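Local coordinates for protein sucrose 6(F)-phosphate phosphorylase (Thermoanaerobacterium thermosaccharolyticum DSM 571, PDB 6S9V) that is a phosphorylase of the alpha-amylase family of carbohydrate-active enzymes, built round a closed barrel of eight parallel strands, at residues I84-M87 against A88-F91; F197-F200 against S201-V205; F225-E228 against P229-Y232; E258-Y261 against K262-E265; Q430-V433 against V434-L438. All blocks are in the same frame, centred on the assembly; numbering follows the deposited sequence.

Contact 1: I84-M87 against A88-F91; sequences IKKM and AENF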
loop_
_atom_site.group_PDB
_atom_site.type_symbol
_atom_site.label_atom_id
_atom_site.label_comp_id
_atom_site.label_asym_id
_atom_site.label_seq_id
_atom_site.Cartn_x
_atom_site.Cartn_y
_atom_site.Cartn_z
ATOM N N ILE A 84 12.136 16.361 -0.799
ATOM C CA ILE A 84 11.089 15.825 0.070
ATOM C C ILE A 84 10.654 16.875 1.087
ATOM O O ILE A 84 9.459 17.064 1.355
ATOM C CB ILE A 84 11.590 14.551 0.777
ATOM C CG1 ILE A 84 12.039 13.495 -0.234
ATOM C CG2 ILE A 84 10.519 13.983 1.711
ATOM C CD1 ILE A 84 10.935 12.808 -0.941
ATOM N N LYS A 85 11.627 17.537 1.707
ATOM C CA LYS A 85 11.328 18.569 2.691
ATOM C C LYS A 85 10.457 19.661 2.086
ATOM O O LYS A 85 9.506 20.129 2.722
ATOM C CB LYS A 85 12.629 19.155 3.228
ATOM C CG LYS A 85 12.459 20.172 4.349
ATOM C CD LYS A 85 13.812 20.732 4.753
ATOM C CE LYS A 85 13.722 21.638 5.969
ATOM N NZ LYS A 85 15.072 22.130 6.365
ATOM N N LYS A 86 10.766 20.073 0.854
ATOM C CA LYS A 86 9.977 21.109 0.202
ATOM C C LYS A 86 8.558 20.628 -0.057
ATOM O O LYS A 86 7.595 21.369 0.174
ATOM C CB LYS A 86 10.656 21.532 -1.104
ATOM C CG LYS A 86 9.866 22.527 -1.933
ATOM C CD LYS A 86 10.700 23.070 -3.087
ATOM C CE LYS A 86 9.846 23.857 -4.070
ATOM N NZ LYS A 86 10.666 24.521 -5.119
ATOM N N MET A 87 8.407 19.381 -0.498
ATOM C CA MET A 87 7.074 18.826 -0.705
ATOM C C MET A 87 6.311 18.746 0.613
ATOM O O MET A 87 5.098 18.983 0.654
ATOM C CB MET A 87 7.180 17.445 -1.359
ATOM C CG MET A 87 5.858 16.896 -1.910
ATOM S SD MET A 87 5.999 15.243 -2.666
ATOM C CE MET A 87 7.260 15.612 -3.875
ATOM N N ALA A 88 7.007 18.407 1.702
ATOM C CA ALA A 88 6.363 18.319 3.008
ATOM C C ALA A 88 5.847 19.670 3.490
ATOM O O ALA A 88 4.997 19.718 4.386
ATOM C CB ALA A 88 7.338 17.741 4.030
ATOM N N GLU A 89 6.322 20.766 2.910
ATOM C CA GLU A 89 5.770 22.066 3.258
ATOM C C GLU A 89 4.354 22.239 2.728
ATOM O O GLU A 89 3.596 23.048 3.271
ATOM C CB GLU A 89 6.666 23.175 2.708
ATOM C CG GLU A 89 8.056 23.221 3.318
ATOM C CD GLU A 89 8.982 24.195 2.598
ATOM O OE1 GLU A 89 8.830 24.378 1.369
ATOM O OE2 GLU A 89 9.841 24.805 3.272
ATOM N N ASN A 90 3.974 21.480 1.701
ATOM C CA ASN A 90 2.674 21.617 1.069
ATOM C C ASN A 90 1.789 20.383 1.184
ATOM O O ASN A 90 0.570 20.505 1.008
ATOM C CB ASN A 90 2.860 21.936 -0.424
ATOM C CG ASN A 90 3.775 23.124 -0.658
ATOM O OD1 ASN A 90 4.853 22.983 -1.244
ATOM N ND2 ASN A 90 3.369 24.289 -0.179
ATOM N N PHE A 91 2.359 19.213 1.469
ATOM C CA PHE A 91 1.635 17.952 1.527
ATOM C C PHE A 91 2.130 17.133 2.710
ATOM O O PHE A 91 3.306 17.196 3.061
ATOM C CB PHE A 91 1.834 17.133 0.233
ATOM C CG PHE A 91 1.467 17.882 -1.016
ATOM C CD1 PHE A 91 0.163 17.900 -1.467
ATOM C CD2 PHE A 91 2.433 18.570 -1.738
ATOM C CE1 PHE A 91 -0.183 18.599 -2.617
ATOM C CE2 PHE A 91 2.098 19.265 -2.888
ATOM C CZ PHE A 91 0.788 19.280 -3.328
#

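Contact 2: F197-F200 against S201-V205; sequences FKTF and SNFGV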
loop_
_atom_site.group_PDB
_atom_site.type_symbol
_atom_site.label_atom_id
_atom_site.label_comp_id
_atom_site.label_asym_id
_atom_site.label_seq_id
_atom_site.Cartn_x
_atom_site.Cartn_y
_atom_site.Cartn_z
ATOM N N PHE A 197 13.858 6.711 11.398
ATOM C CA PHE A 197 12.817 7.591 11.930
ATOM C C PHE A 197 13.350 9.007 12.136
ATOM O O PHE A 197 12.678 9.996 11.802
ATOM C CB PHE A 197 12.270 7.042 13.255
ATOM C CG PHE A 197 11.341 5.857 13.110
ATOM C CD1 PHE A 197 10.459 5.756 12.047
ATOM C CD2 PHE A 197 11.341 4.852 14.065
ATOM C CE1 PHE A 197 9.605 4.661 11.929
ATOM C CE2 PHE A 197 10.494 3.760 13.955
ATOM C CZ PHE A 197 9.622 3.668 12.892
ATOM N N LYS A 198 14.547 9.126 12.708
ATOM C CA LYS A 198 15.140 10.441 12.932
ATOM C C LYS A 198 15.385 11.173 11.620
ATOM O O LYS A 198 15.097 12.372 11.502
ATOM C CB LYS A 198 16.445 10.273 13.707
ATOM C CG LYS A 198 17.143 11.557 14.064
ATOM C CD LYS A 198 18.206 11.308 15.121
ATOM C CE LYS A 198 18.810 12.610 15.616
ATOM N NZ LYS A 198 19.811 13.126 14.639
ATOM N N THR A 199 15.925 10.471 10.626
ATOM C CA THR A 199 16.149 11.067 9.311
ATOM C C THR A 199 14.835 11.507 8.679
ATOM O O THR A 199 14.706 12.649 8.215
ATOM C CB THR A 199 16.877 10.062 8.422
ATOM O OG1 THR A 199 18.155 9.763 9.003
ATOM C CG2 THR A 199 17.063 10.616 7.011
ATOM N N PHE A 200 13.842 10.612 8.662
ATOM C CA PHE A 200 12.533 10.945 8.111
ATOM C C PHE A 200 11.960 12.181 8.792
ATOM O O PHE A 200 11.504 13.119 8.132
ATOM C CB PHE A 200 11.560 9.773 8.280
ATOM C CG PHE A 200 11.778 8.615 7.307
ATOM C CD1 PHE A 200 12.879 8.574 6.478
ATOM C CD2 PHE A 200 10.857 7.574 7.233
ATOM C CE1 PHE A 200 13.063 7.525 5.604
ATOM C CE2 PHE A 200 11.036 6.514 6.340
ATOM C CZ PHE A 200 12.135 6.495 5.532
ATOM N N SER A 201 11.955 12.182 10.126
ATOM C CA SER A 201 11.389 13.300 10.870
ATOM C C SER A 201 12.124 14.594 10.559
ATOM O O SER A 201 11.517 15.674 10.532
ATOM C CB SER A 201 11.451 13.002 12.369
ATOM O OG SER A 201 10.976 14.096 13.119
ATOM N N ASN A 202 13.442 14.511 10.366
ATOM C CA ASN A 202 14.236 15.696 10.085
ATOM C C ASN A 202 13.779 16.395 8.809
ATOM O O ASN A 202 13.938 17.614 8.678
ATOM C CB ASN A 202 15.712 15.303 9.982
ATOM C CG ASN A 202 16.616 16.489 9.745
ATOM O OD1 ASN A 202 17.044 16.744 8.617
ATOM N ND2 ASN A 202 16.918 17.224 10.808
ATOM N N PHE A 203 13.229 15.650 7.852
ATOM C CA PHE A 203 12.818 16.225 6.576
ATOM C C PHE A 203 11.302 16.308 6.422
ATOM O O PHE A 203 10.802 16.421 5.300
ATOM C CB PHE A 203 13.459 15.440 5.433
ATOM C CG PHE A 203 14.959 15.532 5.425
ATOM C CD1 PHE A 203 15.586 16.704 5.037
ATOM C CD2 PHE A 203 15.740 14.458 5.817
ATOM C CE1 PHE A 203 16.971 16.810 5.039
ATOM C CE2 PHE A 203 17.125 14.550 5.818
ATOM C CZ PHE A 203 17.740 15.727 5.427
ATOM N N GLY A 204 10.561 16.262 7.529
ATOM C CA GLY A 204 9.148 16.578 7.505
ATOM C C GLY A 204 8.196 15.424 7.290
ATOM O O GLY A 204 6.991 15.661 7.177
ATOM N N VAL A 205 8.693 14.183 7.292
ATOM C CA VAL A 205 7.850 13.017 7.044
ATOM C C VAL A 205 6.998 12.735 8.271
ATOM O O VAL A 205 7.507 12.662 9.395
ATOM C CB VAL A 205 8.720 11.801 6.688
ATOM C CG1 VAL A 205 7.860 10.551 6.519
ATOM C CG2 VAL A 205 9.514 12.080 5.438
#

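Contact 3: F225-E228 against P229-Y232; sequences FFVE and PEIY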
loop_
_atom_site.group_PDB
_atom_site.type_symbol
_atom_site.label_atom_id
_atom_site.label_comp_id
_atom_site.label_asym_id
_atom_site.label_seq_id
_atom_site.Cartn_x
_atom_site.Cartn_y
_atom_site.Cartn_z
ATOM N N PHE A 225 4.641 -15.966 9.445
ATOM C CA PHE A 225 3.865 -14.800 9.038
ATOM C C PHE A 225 2.949 -14.387 10.180
ATOM O O PHE A 225 2.156 -15.196 10.681
ATOM C CB PHE A 225 3.034 -15.047 7.771
ATOM C CG PHE A 225 2.308 -13.821 7.296
ATOM C CD1 PHE A 225 2.991 -12.812 6.632
ATOM C CD2 PHE A 225 0.953 -13.663 7.531
ATOM C CE1 PHE A 225 2.328 -11.666 6.209
ATOM C CE2 PHE A 225 0.291 -12.522 7.109
ATOM C CZ PHE A 225 0.974 -11.531 6.451
ATOM N N PHE A 226 3.050 -13.121 10.561
ATOM C CA PHE A 226 2.336 -12.543 11.691
ATOM C C PHE A 226 2.351 -13.481 12.897
ATOM O O PHE A 226 1.316 -13.895 13.422
ATOM C CB PHE A 226 0.909 -12.173 11.298
ATOM C CG PHE A 226 0.354 -11.048 12.106
ATOM C CD1 PHE A 226 0.617 -9.741 11.751
ATOM C CD2 PHE A 226 -0.392 -11.298 13.243
ATOM C CE1 PHE A 226 0.134 -8.695 12.507
ATOM C CE2 PHE A 226 -0.880 -10.260 13.998
ATOM C CZ PHE A 226 -0.614 -8.952 13.623
ATOM N N VAL A 227 3.564 -13.804 13.338
ATOM C CA VAL A 227 3.757 -14.728 14.454
ATOM C C VAL A 227 3.432 -13.982 15.743
ATOM O O VAL A 227 4.130 -13.033 16.113
ATOM C CB VAL A 227 5.185 -15.289 14.487
ATOM C CG1 VAL A 227 5.342 -16.259 15.669
ATOM C CG2 VAL A 227 5.536 -15.980 13.179
ATOM N N GLU A 228 2.346 -14.411 16.437
ATOM C CA GLU A 228 1.906 -13.828 17.695
ATOM C C GLU A 228 2.383 -14.671 18.872
ATOM O O GLU A 228 2.461 -15.898 18.771
ATOM C CB GLU A 228 0.380 -13.713 17.736
ATOM C CG GLU A 228 -0.181 -12.832 16.635
ATOM C CD GLU A 228 -1.697 -12.778 16.641
ATOM O OE1 GLU A 228 -2.266 -12.112 17.528
ATOM O OE2 GLU A 228 -2.316 -13.406 15.759
ATOM N N PRO A 229 2.695 -14.053 20.024
ATOM C CA PRO A 229 2.578 -12.624 20.342
ATOM C C PRO A 229 3.806 -11.787 19.985
ATOM O O PRO A 229 3.790 -10.570 20.174
ATOM C CB PRO A 229 2.372 -12.640 21.859
ATOM C CG PRO A 229 3.197 -13.803 22.305
ATOM C CD PRO A 229 3.091 -14.842 21.209
ATOM N N GLU A 230 4.852 -12.435 19.468
ATOM C CA GLU A 230 6.113 -11.739 19.220
ATOM C C GLU A 230 5.933 -10.537 18.296
ATOM O O GLU A 230 6.559 -9.491 18.500
ATOM C CB GLU A 230 7.136 -12.710 18.629
ATOM C CG GLU A 230 7.680 -13.736 19.623
ATOM C CD GLU A 230 6.806 -14.975 19.767
ATOM O OE1 GLU A 230 5.681 -15.006 19.229
ATOM O OE2 GLU A 230 7.262 -15.936 20.421
ATOM N N ILE A 231 5.101 -10.667 17.266
ATOM C CA ILE A 231 4.944 -9.562 16.323
ATOM C C ILE A 231 4.452 -8.309 17.045
ATOM O O ILE A 231 4.843 -7.190 16.705
ATOM C CB ILE A 231 4.009 -9.967 15.172
ATOM C CG1 ILE A 231 3.948 -8.861 14.118
ATOM C CG2 ILE A 231 2.613 -10.275 15.677
ATOM C CD1 ILE A 231 5.056 -8.913 13.135
ATOM N N TYR A 232 3.601 -8.474 18.063
ATOM C CA TYR A 232 3.048 -7.306 18.747
ATOM C C TYR A 232 4.084 -6.615 19.625
ATOM O O TYR A 232 3.996 -5.400 19.852
ATOM C CB TYR A 232 1.815 -7.719 19.555
ATOM C CG TYR A 232 0.559 -7.658 18.723
ATOM C CD1 TYR A 232 -0.030 -6.438 18.435
ATOM C CD2 TYR A 232 -0.023 -8.804 18.199
ATOM C CE1 TYR A 232 -1.160 -6.354 17.664
ATOM C CE2 TYR A 232 -1.168 -8.729 17.421
ATOM C CZ TYR A 232 -1.731 -7.495 17.161
ATOM O OH TYR A 232 -2.871 -7.374 16.397
#

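Contact 4: E258-Y261 against K262-E265; sequences EVQY and KLAE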
loop_
_atom_site.group_PDB
_atom_site.type_symbol
_atom_site.label_atom_id
_atom_site.label_comp_id
_atom_site.label_asym_id
_atom_site.label_seq_id
_atom_site.Cartn_x
_atom_site.Cartn_y
_atom_site.Cartn_z
ATOM N N GLU A 258 -9.480 -11.052 10.198
ATOM C CA GLU A 258 -9.367 -11.044 11.657
ATOM C C GLU A 258 -8.043 -10.441 12.119
ATOM O O GLU A 258 -7.984 -9.803 13.177
ATOM C CB GLU A 258 -9.512 -12.473 12.202
ATOM C CG GLU A 258 -10.892 -13.108 11.986
ATOM C CD GLU A 258 -11.007 -13.938 10.695
ATOM O OE1 GLU A 258 -10.185 -13.771 9.755
ATOM O OE2 GLU A 258 -11.933 -14.777 10.633
ATOM N N VAL A 259 -6.969 -10.647 11.356
ATOM C CA VAL A 259 -5.672 -10.077 11.713
ATOM C C VAL A 259 -5.697 -8.563 11.564
ATOM O O VAL A 259 -5.291 -7.821 12.468
ATOM C CB VAL A 259 -4.564 -10.707 10.850
ATOM C CG1 VAL A 259 -3.270 -9.914 10.974
ATOM C CG2 VAL A 259 -4.370 -12.168 11.233
ATOM N N GLN A 260 -6.180 -8.085 10.421
ATOM C CA GLN A 260 -6.322 -6.650 10.187
ATOM C C GLN A 260 -7.221 -6.002 11.234
ATOM O O GLN A 260 -6.894 -4.945 11.787
ATOM C CB GLN A 260 -6.890 -6.425 8.788
ATOM C CG GLN A 260 -5.902 -6.726 7.682
ATOM C CD GLN A 260 -5.120 -5.495 7.295
ATOM O OE1 GLN A 260 -4.139 -5.144 7.944
ATOM N NE2 GLN A 260 -5.570 -4.808 6.252
ATOM N N TYR A 261 -8.367 -6.618 11.517
ATOM C CA TYR A 261 -9.297 -6.017 12.467
ATOM C C TYR A 261 -8.701 -5.946 13.868
ATOM O O TYR A 261 -8.918 -4.969 14.596
ATOM C CB TYR A 261 -10.607 -6.790 12.481
ATOM C CG TYR A 261 -11.534 -6.490 11.314
ATOM C CD1 TYR A 261 -11.043 -6.081 10.072
ATOM C CD2 TYR A 261 -12.903 -6.630 11.460
ATOM C CE1 TYR A 261 -11.915 -5.818 9.005
ATOM C CE2 TYR A 261 -13.770 -6.382 10.412
ATOM C CZ TYR A 261 -13.280 -5.976 9.193
ATOM O OH TYR A 261 -14.188 -5.727 8.179
ATOM N N LYS A 262 -7.947 -6.969 14.270
ATOM C CA LYS A 262 -7.322 -6.936 15.591
ATOM C C LYS A 262 -6.269 -5.835 15.666
ATOM O O LYS A 262 -6.135 -5.167 16.696
ATOM C CB LYS A 262 -6.722 -8.303 15.908
ATOM C CG LYS A 262 -6.069 -8.421 17.273
ATOM C CD LYS A 262 -5.770 -9.888 17.568
ATOM C CE LYS A 262 -4.770 -10.074 18.691
ATOM N NZ LYS A 262 -4.350 -11.505 18.774
ATOM N N LEU A 263 -5.518 -5.623 14.582
ATOM C CA LEU A 263 -4.569 -4.516 14.539
ATOM C C LEU A 263 -5.272 -3.182 14.762
ATOM O O LEU A 263 -4.850 -2.373 15.601
ATOM C CB LEU A 263 -3.839 -4.521 13.194
ATOM C CG LEU A 263 -2.763 -5.589 13.060
ATOM C CD1 LEU A 263 -2.287 -5.672 11.608
ATOM C CD2 LEU A 263 -1.612 -5.316 13.994
ATOM N N ALA A 264 -6.356 -2.936 14.018
ATOM C CA ALA A 264 -7.141 -1.718 14.211
ATOM C C ALA A 264 -7.727 -1.652 15.616
ATOM O O ALA A 264 -7.722 -0.588 16.252
ATOM C CB ALA A 264 -8.261 -1.644 13.165
ATOM N N GLU A 265 -8.239 -2.777 16.121
ATOM C CA GLU A 265 -8.802 -2.798 17.471
ATOM C C GLU A 265 -7.747 -2.442 18.514
ATOM O O GLU A 265 -8.069 -1.866 19.564
ATOM C CB GLU A 265 -9.416 -4.177 17.742
ATOM C CG GLU A 265 -10.269 -4.274 19.005
ATOM C CD GLU A 265 -9.459 -4.530 20.268
ATOM O OE1 GLU A 265 -8.408 -5.203 20.184
ATOM O OE2 GLU A 265 -9.881 -4.066 21.351
#

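Contact 5: Q430-V433 against V434-L438; sequences QKNV and VQRLL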
loop_
_atom_site.group_PDB
_atom_site.type_symbol
_atom_site.label_atom_id
_atom_site.label_comp_id
_atom_site.label_asym_id
_atom_site.label_seq_id
_atom_site.Cartn_x
_atom_site.Cartn_y
_atom_site.Cartn_z
ATOM N N GLN A 430 -6.341 16.231 -19.526
ATOM C CA GLN A 430 -7.411 16.834 -20.303
ATOM C C GLN A 430 -8.520 15.851 -20.649
ATOM O O GLN A 430 -9.589 16.286 -21.097
ATOM C CB GLN A 430 -6.827 17.447 -21.579
ATOM C CG GLN A 430 -5.792 18.522 -21.284
ATOM C CD GLN A 430 -5.288 19.227 -22.526
ATOM O OE1 GLN A 430 -6.028 19.951 -23.193
ATOM N NE2 GLN A 430 -4.011 19.031 -22.832
ATOM N N LYS A 431 -8.315 14.554 -20.428
ATOM C CA LYS A 431 -9.363 13.578 -20.701
ATOM C C LYS A 431 -10.578 13.853 -19.827
ATOM O O LYS A 431 -10.449 14.209 -18.652
ATOM C CB LYS A 431 -8.862 12.159 -20.449
ATOM C CG LYS A 431 -7.758 11.711 -21.386
ATOM C CD LYS A 431 -7.686 10.195 -21.445
ATOM C CE LYS A 431 -7.077 9.605 -20.179
ATOM N NZ LYS A 431 -6.978 8.115 -20.261
ATOM N N ASN A 432 -11.768 13.678 -20.407
ATOM C CA ASN A 432 -12.991 13.971 -19.668
ATOM C C ASN A 432 -13.064 13.185 -18.365
ATOM O O ASN A 432 -13.445 13.738 -17.326
ATOM C CB ASN A 432 -14.219 13.673 -20.527
ATOM C CG ASN A 432 -15.515 14.014 -19.819
ATOM O OD1 ASN A 432 -16.219 13.133 -19.326
ATOM N ND2 ASN A 432 -15.829 15.299 -19.748
ATOM N N VAL A 433 -12.695 11.898 -18.391
ATOM C CA VAL A 433 -12.799 11.078 -17.188
ATOM C C VAL A 433 -11.866 11.595 -16.098
ATOM O O VAL A 433 -12.203 11.544 -14.907
ATOM C CB VAL A 433 -12.523 9.592 -17.506
ATOM C CG1 VAL A 433 -11.091 9.396 -18.007
ATOM C CG2 VAL A 433 -12.783 8.735 -16.267
ATOM N N VAL A 434 -10.696 12.118 -16.476
ATOM C CA VAL A 434 -9.764 12.646 -15.486
ATOM C C VAL A 434 -10.281 13.963 -14.915
ATOM O O VAL A 434 -10.206 14.204 -13.703
ATOM C CB VAL A 434 -8.366 12.810 -16.110
ATOM C CG1 VAL A 434 -7.409 13.488 -15.132
ATOM C CG2 VAL A 434 -7.826 11.455 -16.540
ATOM N N GLN A 435 -10.823 14.832 -15.769
ATOM C CA GLN A 435 -11.387 16.080 -15.263
ATOM C C GLN A 435 -12.560 15.807 -14.324
ATOM O O GLN A 435 -12.722 16.493 -13.307
ATOM C CB GLN A 435 -11.808 16.981 -16.425
ATOM C CG GLN A 435 -10.638 17.678 -17.161
ATOM C CD GLN A 435 -9.792 18.602 -16.268
ATOM O OE1 GLN A 435 -10.322 19.387 -15.475
ATOM N NE2 GLN A 435 -8.467 18.517 -16.412
ATOM N N ARG A 436 -13.382 14.797 -14.634
ATOM C CA ARG A 436 -14.460 14.424 -13.719
ATOM C C ARG A 436 -13.911 13.929 -12.389
ATOM O O ARG A 436 -14.455 14.251 -11.327
ATOM C CB ARG A 436 -15.348 13.347 -14.338
ATOM C CG ARG A 436 -16.170 13.816 -15.512
ATOM C CD ARG A 436 -16.834 12.629 -16.187
ATOM N NE ARG A 436 -17.832 12.001 -15.328
ATOM C CZ ARG A 436 -18.408 10.828 -15.582
ATOM N NH1 ARG A 436 -18.075 10.139 -16.670
ATOM N NH2 ARG A 436 -19.320 10.344 -14.747
ATOM N N LEU A 437 -12.846 13.122 -12.429
ATOM C CA LEU A 437 -12.257 12.609 -11.198
ATOM C C LEU A 437 -11.647 13.731 -10.363
ATOM O O LEU A 437 -11.760 13.724 -9.129
ATOM C CB LEU A 437 -11.202 11.556 -11.523
ATOM C CG LEU A 437 -10.445 10.939 -10.345
ATOM C CD1 LEU A 437 -11.393 10.426 -9.263
ATOM C CD2 LEU A 437 -9.530 9.811 -10.858
ATOM N N LEU A 438 -10.990 14.694 -11.009
ATOM C CA LEU A 438 -10.395 15.797 -10.265
ATOM C C LEU A 438 -11.468 16.626 -9.565
ATOM O O LEU A 438 -11.271 17.074 -8.429
ATOM C CB LEU A 438 -9.554 16.666 -11.204
ATOM C CG LEU A 438 -8.302 15.981 -11.779
ATOM C CD1 LEU A 438 -7.552 16.902 -12.721
ATOM C CD2 LEU A 438 -7.375 15.512 -10.667
HETATM O O HOH W 1 -16.130 10.544 -18.817
#

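Contact 1: I84-M87 against A88-F91
The Phe-91 ring meets Met-87 in two ways: the carbonyl O of Met-87 lies at the ring's edge, near its plane, 3.6 Å from Phe-91 CD2, and Met-87 CG packs 3.8 Å from the same carbon. With chi1 at -167° Met-87 CG stands beside its own carbonyl carbon, which brings it toward Phe-91; the same side chain also touches Leu-37 and Asn-38 of helix 34-44. The Met-87 carbonyl takes two backbone bonds as well, Met-87 O accepting from both Phe-91 N and Asn-90 N, each at 2.9 Å. One turn earlier Ala-88 N donates to Ile-84 O (2.8 Å), and Glu-89 N bonds Lys-86 O and, weakly, Lys-85 O. The extended Glu-89 chain crosses Lys-86 at a slant, OE1 3.9 Å from Lys-86 CG, with the lysine's ammonium group farther off. Inward, Ile-84 and Met-87 rest on Ile-54 and Ile-93, and Phe-91 on Val-52 and Leu-41. This is the C-terminal end of helix 81-88, where the chain turns into strand 92-97 of the eight-stranded (TIM-type) barrel.

Contact 2: F197-F200 against S201-V205
Phe-200 and Val-205 meet through their CB atoms, 3.8 Å apart, where the chain doubles back at the end of helix 187-202. Phe-200 CG lies anti to the carbonyl carbon (chi1 -76°), which sends the ring away from the turn toward Leu-95, Val-208 and Ile-247. Val-205 holds CG1 opposite its own nitrogen, and its other methyl, CG2, comes to 3.5 Å from Phe-200 O. That carbonyl accepts from two amides on opposite faces of its plane: Val-205 N at 3.1 Å from Phe-200 O, in a fairly straight bond, and Phe-203 N, also at 3.1 Å from it. With Gly-204 N bonded to Ser-201 O, this is a Schellman motif; Gly-204, with positive phi (92°), is the C-prime residue, a backbone shape that glycine adopts readily. Beside the turn, Phe-203 runs back along Thr-199, the two side chains pointing the same way. Phe-203 CE2 is 4.1 Å from Thr-199 CG2, and CD2 of the Phe-203 ring comes to 3.2 Å from Thr-199 O. Asn-202 OD1 hangs over the centre of one face of the Phe-203 ring, which also stacks with Trp-81. The Thr-199 hydroxyl turns back to the carbonyl of Glu-195, one turn earlier, while Ser-201 OG is hydrogen-bonded to the Tyr-245 carbonyl in the loop before strand 248-251.

Contact 3: F225-E228 against P229-Y232
Ile-231 lays its CG2 methyl over one face of the Phe-226 ring, a CH-pi contact 3.9 Å from CG2 to the ring centroid and only 13° from the normal. The methyl gets there because it occupies the crowded position between the isoleucine's own nitrogen and carbonyl carbon, with CG1 opposite the nitrogen (chi1 -175°). Phe-226 turns an edge toward the face of Tyr-232 in an offset edge-to-face pair, centroids 5.6 Å apart and planes at 89°; Phe-226 CE2 lies 3.8 Å from Tyr-232 CE2. Glu-228 runs alongside the tyrosine, its OE1 at the ring's edge and 3.6 Å from Tyr-232 CE2, while its CG packs 3.9 Å from Ile-231 CG2. That carboxylate pairs through OE1 with Lys-262, whose positive charge probably favours the ionised acid in this partly covered place. Behind these side chains, Ile-231 N bonds Val-227 O at 2.8 Å, tying the first turn of the helix to the loop. A cis peptide links Glu-228 to Pro-229 and makes the tight bend here. Glu-230 curls back through its bent chi2 until OE1 lies 3.3 Å from Glu-228 C, with Val-227 CG1 next to it; its other oxygen, OE2, forms a salt bridge with Lys-219. Around this core, Val-227 touches Ile-217 and Thr-222, and Arg-266 makes a cation-pi contact with Tyr-232. The loop leads from barrel strand 207-210 into helix 230-244, and Phe-226 and Tyr-232 pack against Val-259, Lys-262 and Leu-263 of helix 257-265.

Contact 4: E258-Y261 against K262-E265
Leu-263 lies over the preceding turn: its CG is 3.4 Å from Val-259 O, and CD1 reaches 4.4 Å from Val-259 CG1 in a loose apolar touch. Gln-260 crosses beside the same branch, OE1 4.1 Å from Leu-263 CD1. Its chain bends sharply at chi2 (-91°) and carries the amide toward the barrel, where NE2 makes a weak hydrogen bond to the Tyr-271 carbonyl. Four backbone bonds in succession hold the turn. Lys-262 N to Glu-258 O is 3.0 Å, whereas Ala-264 N to Gln-260 O is 3.1 Å and the straightest, at 171°. Leu-263 N binds Val-259 O, and Glu-265 N binds Tyr-261 O at 2.8 Å. On the outer flanks, the Tyr-261 ring stands edge-to-face with Phe-257 and its OH is hydrogen-bonded to the Asn-297 carbonyl. Glu-265 OE2 is hydrogen-bonded to ND1 of His-8, in what is probably the purification tag. Leu-263 and Gln-260 both touch Ile-270, and Leu-263 also meets Leu-235 of helix 230-244, as expected of regular alpha-helix 257-265 in the beta-alpha-beta crossover between neighbouring barrel strands 248-251 and 269-271.

Contact 5: Q430-V433 against V434-L438
Asn-432 and Arg-436 are joined by one water, which donates to Asn-432 OD1 at 2.6 Å and accepts from Arg-436 NH1 at 2.9 Å, lying at the edge of the guanidinium in its plane. The amide and guanidinium planes are 40° apart. Asn-432 CG lies anti to its own nitrogen (chi1 -178°), which brings OD1 within 3.2 Å of Arg-436 CD. Arg-436 bends at chi3 (67°) and also makes salt bridges, through NH1 to Asp-373 and through NH2 to the terminal carboxylate of Val-502; these two acids probably keep it firmly positioned. The backbone bonds follow the helix. Gln-435 N donates to Lys-431 O at 3.0 Å and is nearly straight, while Val-434 N reaches the same oxygen only weakly. Arg-436 N to Asn-432 O (2.9 Å) and Leu-437 N to Val-433 O continue the ladder. On the buried flank, Val-433 CG1 lies 4.1 Å from Val-434 CG2, which also packs 4.1 Å from Lys-431 CB. Both valines touch Ala-398, and Val-433 adds Leu-376 of helix 372-384. The arrangement is the opening turn of helix 432-446, with Lys-431 at the N-cap position and its carbonyl receiving the first helical amides.

Along the chain the five contacts follow in series, each local to one helix or its end. Contacts 1 to 4 belong to helices or helix ends around the eight-stranded parallel barrel of the catalytic domain; contact 5 opens helix 432-446, which precedes the antiparallel sheet. Contacts 1 and 2 are neighbours, centres 12 Å apart, with Ala-88 and Lys-85 against the carbonyls of Phe-203 and Gly-204, where their helices lead into adjacent strands 92-97 and 207-210. Contacts 3 and 4, 13 Å apart between centres, mark where neighbouring helices 230-244 and 257-265 meet, joined by the Glu-228 to Lys-262 salt bridge. Contacts 3 and 5 are most distant, about 44 Å between centres on opposite sides of the chain's centre.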